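Local coordinates for protein UDP-N-Acetylglucosamine 2-Epimerase (Thermus thermophilus, PDB 1V4V) that probably interconverts UDP-N-acetylglucosamine and UDP-N-acetylmannosamine by epimerising the sugar at C2, at residues Leu72-Ala84 against Leu102-Glu114. Sequence-based numbering, arbitrary orientation.
Sequences LPDLAARILPQAA and LTTFAVAWAAFLE
Ala-110 packs into the backbone of helix 72-84 near its kink at Pro-81. Ala-110 CB lies 3.6 Å from Ala-84 N and also touches Leu-80 O and the CB atoms of Ala-83 and Ala-84. These small side chains let the helices come close here: the CA atoms of Ala-84 and Ala-110 are 4.6 Å apart. Over the two segments the axes approach to 8.3 Å and cross at -39°.

Leu-80 straddles the next turn. CG anti to the backbone N (chi1 -167°) carries its end toward helix 102-113. There CD1 rests against Ala-106 O, and Leu-80 CD2 meets the Trp-109 ring obliquely, 3.8 Å from CZ3. Ile-79 sets CG2 against Ala-106 CB at 3.6 Å. Further along, the CD2 branch of Leu-102 fits between Leu-72, Leu-75 and Ala-76.

The solvent side is looser. Leu-75 CD2 only brushes Thr-103 OG1 at 3.9 Å, on a partly exposed flank. Glu-114, also partly exposed, bends at chi2 and lays its carboxylate beside the Ala-84 methyl group.

The second subunit closes another side: its Phe-105 meets Trp-109 edge-to-face, and its Ala-76 packs on Leu-80. The pair thus forms part of the dimer interface. Helices 72-89 and 102-113 lie before and after strand 94-98, as neighbouring helices of successive beta-alpha-beta crossovers in the Rossmann-like N-terminal domain of the GT-B fold.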
ATOM      1  N   LEU A  72       2.387  12.431  11.623  1.00 28.76           N
ATOM      2  CA  LEU A  72       2.583  11.462  10.554  1.00 27.03           C
ATOM      3  C   LEU A  72       2.637  12.026   9.129  1.00 25.74           C
ATOM      4  O   LEU A  72       3.513  11.651   8.352  1.00 24.66           O
ATOM      5  CB  LEU A  72       1.524  10.358  10.654  1.00 28.87           C
ATOM      6  CG  LEU A  72       1.599   9.579  11.973  1.00 31.32           C
ATOM      7  CD1 LEU A  72       0.570   8.464  11.986  1.00 30.96           C
ATOM      8  CD2 LEU A  72       3.002   9.000  12.143  1.00 34.66           C
ATOM      9  N   PRO A  73       1.704  12.922   8.759  1.00 23.58           N
ATOM     10  CA  PRO A  73       1.771  13.456   7.391  1.00 23.13           C
ATOM     11  C   PRO A  73       3.078  14.214   7.124  1.00 23.66           C
ATOM     12  O   PRO A  73       3.645  14.130   6.032  1.00 21.60           O
ATOM     13  CB  PRO A  73       0.558  14.380   7.316  1.00 24.49           C
ATOM     14  CG  PRO A  73      -0.421  13.714   8.255  1.00 24.28           C
ATOM     15  CD  PRO A  73       0.457  13.334   9.425  1.00 23.02           C
ATOM     16  N   ASP A  74       3.546  14.956   8.121  1.00 23.21           N
ATOM     17  CA  ASP A  74       4.780  15.718   7.967  1.00 25.75           C
ATOM     18  C   ASP A  74       5.990  14.798   7.882  1.00 24.05           C
ATOM     19  O   ASP A  74       6.912  15.052   7.106  1.00 25.23           O
ATOM     20  CB  ASP A  74       4.935  16.708   9.119  1.00 28.69           C
ATOM     21  CG  ASP A  74       3.808  17.725   9.161  1.00 32.07           C
ATOM     22  OD1 ASP A  74       3.663  18.491   8.187  1.00 33.62           O
ATOM     23  OD2 ASP A  74       3.064  17.753  10.164  1.00 35.56           O
ATOM     24  N   LEU A  75       5.992  13.727   8.666  1.00 25.07           N
ATOM     25  CA  LEU A  75       7.105  12.784   8.623  1.00 26.11           C
ATOM     26  C   LEU A  75       7.202  12.154   7.240  1.00 27.18           C
ATOM     27  O   LEU A  75       8.275  12.114   6.644  1.00 26.33           O
ATOM     28  CB  LEU A  75       6.940  11.674   9.664  1.00 26.35           C
ATOM     29  CG  LEU A  75       7.967  10.545   9.492  1.00 27.10           C
ATOM     30  CD1 LEU A  75       9.366  11.092   9.771  1.00 28.00           C
ATOM     31  CD2 LEU A  75       7.646   9.382  10.414  1.00 26.30           C
ATOM     32  N   ALA A  76       6.079  11.657   6.729  1.00 24.61           N
ATOM     33  CA  ALA A  76       6.072  11.030   5.412  1.00 24.73           C
ATOM     34  C   ALA A  76       6.581  11.997   4.345  1.00 23.98           C
ATOM     35  O   ALA A  76       7.348  11.611   3.462  1.00 22.88           O
ATOM     36  CB  ALA A  76       4.657  10.558   5.054  1.00 25.17           C
ATOM     37  N   ALA A  77       6.146  13.252   4.426  1.00 22.29           N
ATOM     38  CA  ALA A  77       6.556  14.260   3.458  1.00 23.39           C
ATOM     39  C   ALA A  77       8.056  14.531   3.562  1.00 23.84           C
ATOM     40  O   ALA A  77       8.712  14.814   2.562  1.00 23.63           O
ATOM     41  CB  ALA A  77       5.777  15.547   3.686  1.00 22.46           C
ATOM     42  N   ARG A  78       8.583  14.443   4.777  1.00 24.69           N
ATOM     43  CA  ARG A  78      10.008  14.675   5.028  1.00 26.69           C
ATOM     44  C   ARG A  78      10.865  13.538   4.470  1.00 26.66           C
ATOM     45  O   ARG A  78      11.967  13.757   3.963  1.00 28.70           O
ATOM     46  CB  ARG A  78      10.251  14.806   6.537  1.00 31.75           C
ATOM     47  CG  ARG A  78      11.717  14.912   6.938  1.00 37.07           C
ATOM     48  CD  ARG A  78      12.054  16.303   7.437  1.00 44.78           C
ATOM     49  NE  ARG A  78      13.482  16.460   7.695  1.00 47.90           N
ATOM     50  CZ  ARG A  78      14.069  17.626   7.951  1.00 50.64           C
ATOM     51  NH1 ARG A  78      13.349  18.740   7.984  1.00 49.85           N
ATOM     52  NH2 ARG A  78      15.376  17.679   8.160  1.00 50.76           N
ATOM     53  N   ILE A  79      10.346  12.319   4.561  1.00 25.25           N
ATOM     54  CA  ILE A  79      11.063  11.142   4.089  1.00 24.01           C
ATOM     55  C   ILE A  79      11.025  10.898   2.583  1.00 24.53           C
ATOM     56  O   ILE A  79      12.051  10.639   1.963  1.00 24.04           O
ATOM     57  CB  ILE A  79      10.515   9.861   4.769  1.00 24.55           C
ATOM     58  CG1 ILE A  79      10.750   9.922   6.278  1.00 25.36           C
ATOM     59  CG2 ILE A  79      11.132   8.616   4.135  1.00 24.72           C
ATOM     60  CD1 ILE A  79      12.219  10.007   6.687  1.00 28.69           C
ATOM     61  N   LEU A  80       9.837  10.983   1.997  1.00 24.43           N
ATOM     62  CA  LEU A  80       9.653  10.682   0.584  1.00 25.03           C
ATOM     63  C   LEU A  80      10.637  11.231  -0.456  1.00 25.25           C
ATOM     64  O   LEU A  80      11.249  10.458  -1.191  1.00 25.44           O
ATOM     65  CB  LEU A  80       8.223  11.043   0.163  1.00 27.06           C
ATOM     66  CG  LEU A  80       7.783  10.507  -1.200  1.00 28.50           C
ATOM     67  CD1 LEU A  80       7.872   8.982  -1.202  1.00 30.98           C
ATOM     68  CD2 LEU A  80       6.348  10.951  -1.490  1.00 30.56           C
ATOM     69  N   PRO A  81      10.806  12.561  -0.532  1.00 25.65           N
ATOM     70  CA  PRO A  81      11.728  13.126  -1.527  1.00 25.91           C
ATOM     71  C   PRO A  81      13.186  12.724  -1.361  1.00 25.89           C
ATOM     72  O   PRO A  81      13.839  12.319  -2.321  1.00 26.11           O
ATOM     73  CB  PRO A  81      11.534  14.636  -1.371  1.00 26.67           C
ATOM     74  CG  PRO A  81      10.140  14.756  -0.798  1.00 26.89           C
ATOM     75  CD  PRO A  81      10.132  13.635   0.213  1.00 24.64           C
ATOM     76  N   GLN A  82      13.707  12.859  -0.149  1.00 26.25           N
ATOM     77  CA  GLN A  82      15.100  12.519   0.079  1.00 26.75           C
ATOM     78  C   GLN A  82      15.359  11.026  -0.079  1.00 26.65           C
ATOM     79  O   GLN A  82      16.469  10.626  -0.407  1.00 24.11           O
ATOM     80  CB  GLN A  82      15.554  13.001   1.458  1.00 27.90           C
ATOM     81  CG  GLN A  82      14.877  12.335   2.634  1.00 26.98           C
ATOM     82  CD  GLN A  82      15.468  12.794   3.951  1.00 29.39           C
ATOM     83  OE1 GLN A  82      16.692  12.832   4.116  1.00 28.26           O
ATOM     84  NE2 GLN A  82      14.607  13.143   4.897  1.00 26.52           N
ATOM     85  N   ALA A  83      14.338  10.200   0.155  1.00 25.68           N
ATOM     86  CA  ALA A  83      14.502   8.754  -0.006  1.00 24.94           C
ATOM     87  C   ALA A  83      14.599   8.430  -1.494  1.00 24.68           C
ATOM     88  O   ALA A  83      15.437   7.629  -1.914  1.00 24.29           O
ATOM     89  CB  ALA A  83      13.321   8.004   0.614  1.00 24.34           C
ATOM     90  N   ALA A  84      13.735   9.052  -2.293  1.00 25.25           N
ATOM     91  CA  ALA A  84      13.739   8.830  -3.736  1.00 25.44           C
ATOM     92  C   ALA A  84      15.089   9.228  -4.325  1.00 25.70           C
ATOM     93  O   ALA A  84      15.646   8.516  -5.160  1.00 25.90           O
ATOM     94  CB  ALA A  84      12.633   9.649  -4.397  1.00 26.10           C
ATOM     95  N   LEU A 102       5.802   3.948   9.187  1.00 22.72           N
ATOM     96  CA  LEU A 102       5.444   4.935   8.175  1.00 24.55           C
ATOM     97  C   LEU A 102       6.659   5.175   7.265  1.00 24.76           C
ATOM     98  O   LEU A 102       6.527   5.296   6.046  1.00 24.16           O
ATOM     99  CB  LEU A 102       5.035   6.244   8.859  1.00 26.66           C
ATOM    100  CG  LEU A 102       4.440   7.362   7.997  1.00 30.56           C
ATOM    101  CD1 LEU A 102       3.081   6.939   7.492  1.00 33.87           C
ATOM    102  CD2 LEU A 102       4.307   8.633   8.821  1.00 34.95           C
ATOM    103  N   THR A 103       7.844   5.236   7.866  1.00 24.21           N
ATOM    104  CA  THR A 103       9.064   5.465   7.097  1.00 22.46           C
ATOM    105  C   THR A 103       9.289   4.336   6.101  1.00 22.44           C
ATOM    106  O   THR A 103       9.694   4.577   4.965  1.00 22.69           O
ATOM    107  CB  THR A 103      10.288   5.595   8.023  1.00 23.45           C
ATOM    108  OG1 THR A 103      10.100   6.717   8.892  1.00 24.29           O
ATOM    109  CG2 THR A 103      11.569   5.802   7.207  1.00 24.33           C
ATOM    110  N   THR A 104       9.020   3.103   6.516  1.00 20.44           N
ATOM    111  CA  THR A 104       9.194   1.968   5.627  1.00 22.53           C
ATOM    112  C   THR A 104       8.312   2.096   4.398  1.00 22.32           C
ATOM    113  O   THR A 104       8.762   1.838   3.280  1.00 20.69           O
ATOM    114  CB  THR A 104       8.904   0.639   6.359  1.00 26.53           C
ATOM    115  OG1 THR A 104      10.013   0.326   7.211  1.00 28.31           O
ATOM    116  CG2 THR A 104       8.693  -0.500   5.371  1.00 26.86           C
ATOM    117  N   PHE A 105       7.056   2.498   4.583  1.00 20.25           N
ATOM    118  CA  PHE A 105       6.195   2.653   3.417  1.00 19.79           C
ATOM    119  C   PHE A 105       6.666   3.824   2.558  1.00 18.92           C
ATOM    120  O   PHE A 105       6.679   3.735   1.330  1.00 19.91           O
ATOM    121  CB  PHE A 105       4.731   2.905   3.801  1.00 19.21           C
ATOM    122  CG  PHE A 105       3.888   3.318   2.630  1.00 17.93           C
ATOM    123  CD1 PHE A 105       3.724   2.461   1.544  1.00 19.53           C
ATOM    124  CD2 PHE A 105       3.351   4.601   2.557  1.00 19.91           C
ATOM    125  CE1 PHE A 105       3.044   2.878   0.394  1.00 19.49           C
ATOM    126  CE2 PHE A 105       2.668   5.027   1.412  1.00 21.68           C
ATOM    127  CZ  PHE A 105       2.517   4.164   0.328  1.00 19.25           C
ATOM    128  N   ALA A 106       7.043   4.921   3.203  1.00 20.92           N
ATOM    129  CA  ALA A 106       7.492   6.100   2.470  1.00 22.14           C
ATOM    130  C   ALA A 106       8.684   5.745   1.587  1.00 22.86           C
ATOM    131  O   ALA A 106       8.783   6.215   0.454  1.00 23.04           O
ATOM    132  CB  ALA A 106       7.862   7.219   3.439  1.00 22.10           C
ATOM    133  N   VAL A 107       9.581   4.906   2.102  1.00 21.86           N
ATOM    134  CA  VAL A 107      10.753   4.488   1.334  1.00 22.56           C
ATOM    135  C   VAL A 107      10.340   3.582   0.179  1.00 22.37           C
ATOM    136  O   VAL A 107      10.827   3.735  -0.941  1.00 23.10           O
ATOM    137  CB  VAL A 107      11.783   3.757   2.239  1.00 22.74           C
ATOM    138  CG1 VAL A 107      12.916   3.192   1.398  1.00 24.25           C
ATOM    139  CG2 VAL A 107      12.339   4.729   3.272  1.00 23.53           C
ATOM    140  N   ALA A 108       9.432   2.644   0.447  1.00 20.05           N
ATOM    141  CA  ALA A 108       8.948   1.736  -0.583  1.00 18.99           C
ATOM    142  C   ALA A 108       8.233   2.516  -1.690  1.00 22.14           C
ATOM    143  O   ALA A 108       8.364   2.194  -2.876  1.00 21.06           O
ATOM    144  CB  ALA A 108       7.997   0.708   0.021  1.00 19.97           C
ATOM    145  N   TRP A 109       7.479   3.541  -1.307  1.00 20.65           N
ATOM    146  CA  TRP A 109       6.765   4.333  -2.306  1.00 21.44           C
ATOM    147  C   TRP A 109       7.766   5.151  -3.132  1.00 22.13           C
ATOM    148  O   TRP A 109       7.603   5.311  -4.343  1.00 21.67           O
ATOM    149  CB  TRP A 109       5.739   5.246  -1.624  1.00 24.20           C
ATOM    150  CG  TRP A 109       4.752   5.884  -2.574  1.00 24.50           C
ATOM    151  CD1 TRP A 109       4.385   5.431  -3.810  1.00 26.19           C
ATOM    152  CD2 TRP A 109       3.990   7.074  -2.343  1.00 25.63           C
ATOM    153  NE1 TRP A 109       3.443   6.267  -4.363  1.00 25.40           N
ATOM    154  CE2 TRP A 109       3.182   7.282  -3.483  1.00 26.35           C
ATOM    155  CE3 TRP A 109       3.910   7.984  -1.282  1.00 25.88           C
ATOM    156  CZ2 TRP A 109       2.304   8.366  -3.593  1.00 27.53           C
ATOM    157  CZ3 TRP A 109       3.036   9.063  -1.392  1.00 28.71           C
ATOM    158  CH2 TRP A 109       2.246   9.241  -2.539  1.00 27.34           C
ATOM    159  N   ALA A 110       8.808   5.652  -2.473  1.00 21.00           N
ATOM    160  CA  ALA A 110       9.841   6.428  -3.152  1.00 21.96           C
ATOM    161  C   ALA A 110      10.509   5.539  -4.200  1.00 24.41           C
ATOM    162  O   ALA A 110      10.732   5.962  -5.333  1.00 23.56           O
ATOM    163  CB  ALA A 110      10.873   6.918  -2.146  1.00 21.44           C
ATOM    164  N   ALA A 111      10.822   4.302  -3.816  1.00 24.12           N
ATOM    165  CA  ALA A 111      11.448   3.353  -4.724  1.00 24.55           C
ATOM    166  C   ALA A 111      10.526   3.094  -5.905  1.00 25.67           C
ATOM    167  O   ALA A 111      10.952   3.122  -7.064  1.00 23.95           O
ATOM    168  CB  ALA A 111      11.744   2.046  -3.995  1.00 24.22           C
ATOM    169  N   PHE A 112       9.255   2.839  -5.613  1.00 24.05           N
ATOM    170  CA  PHE A 112       8.290   2.580  -6.673  1.00 24.99           C
ATOM    171  C   PHE A 112       8.205   3.764  -7.646  1.00 22.66           C
ATOM    172  O   PHE A 112       8.185   3.574  -8.861  1.00 23.67           O
ATOM    173  CB  PHE A 112       6.900   2.317  -6.085  1.00 24.43           C
ATOM    174  CG  PHE A 112       5.859   2.039  -7.128  1.00 25.81           C
ATOM    175  CD1 PHE A 112       5.773   0.786  -7.725  1.00 25.91           C
ATOM    176  CD2 PHE A 112       5.007   3.049  -7.561  1.00 26.06           C
ATOM    177  CE1 PHE A 112       4.855   0.543  -8.745  1.00 28.75           C
ATOM    178  CE2 PHE A 112       4.087   2.814  -8.582  1.00 25.99           C
ATOM    179  CZ  PHE A 112       4.015   1.558  -9.172  1.00 26.35           C
ATOM    180  N   LEU A 113       8.151   4.979  -7.109  1.00 23.31           N
ATOM    181  CA  LEU A 113       8.056   6.171  -7.951  1.00 24.30           C
ATOM    182  C   LEU A 113       9.294   6.376  -8.823  1.00 26.60           C
ATOM    183  O   LEU A 113       9.222   7.017  -9.874  1.00 25.32           O
ATOM    184  CB  LEU A 113       7.807   7.415  -7.090  1.00 23.86           C
ATOM    185  CG  LEU A 113       6.424   7.472  -6.420  1.00 26.01           C
ATOM    186  CD1 LEU A 113       6.330   8.710  -5.554  1.00 25.49           C
ATOM    187  CD2 LEU A 113       5.326   7.477  -7.484  1.00 27.48           C
ATOM    188  N   GLU A 114      10.425   5.832  -8.384  1.00 25.02           N
ATOM    189  CA  GLU A 114      11.671   5.949  -9.133  1.00 26.49           C
ATOM    190  C   GLU A 114      11.851   4.745 -10.051  1.00 27.26           C
ATOM    191  O   GLU A 114      12.872   4.611 -10.727  1.00 26.94           O
ATOM    192  CB  GLU A 114      12.856   6.065  -8.169  1.00 27.27           C
ATOM    193  CG  GLU A 114      12.854   7.357  -7.368  1.00 29.39           C
ATOM    194  CD  GLU A 114      12.868   8.594  -8.257  1.00 33.18           C
ATOM    195  OE1 GLU A 114      12.389   9.657  -7.809  1.00 35.76           O
ATOM    196  OE2 GLU A 114      13.363   8.510  -9.403  1.00 35.81           O
TER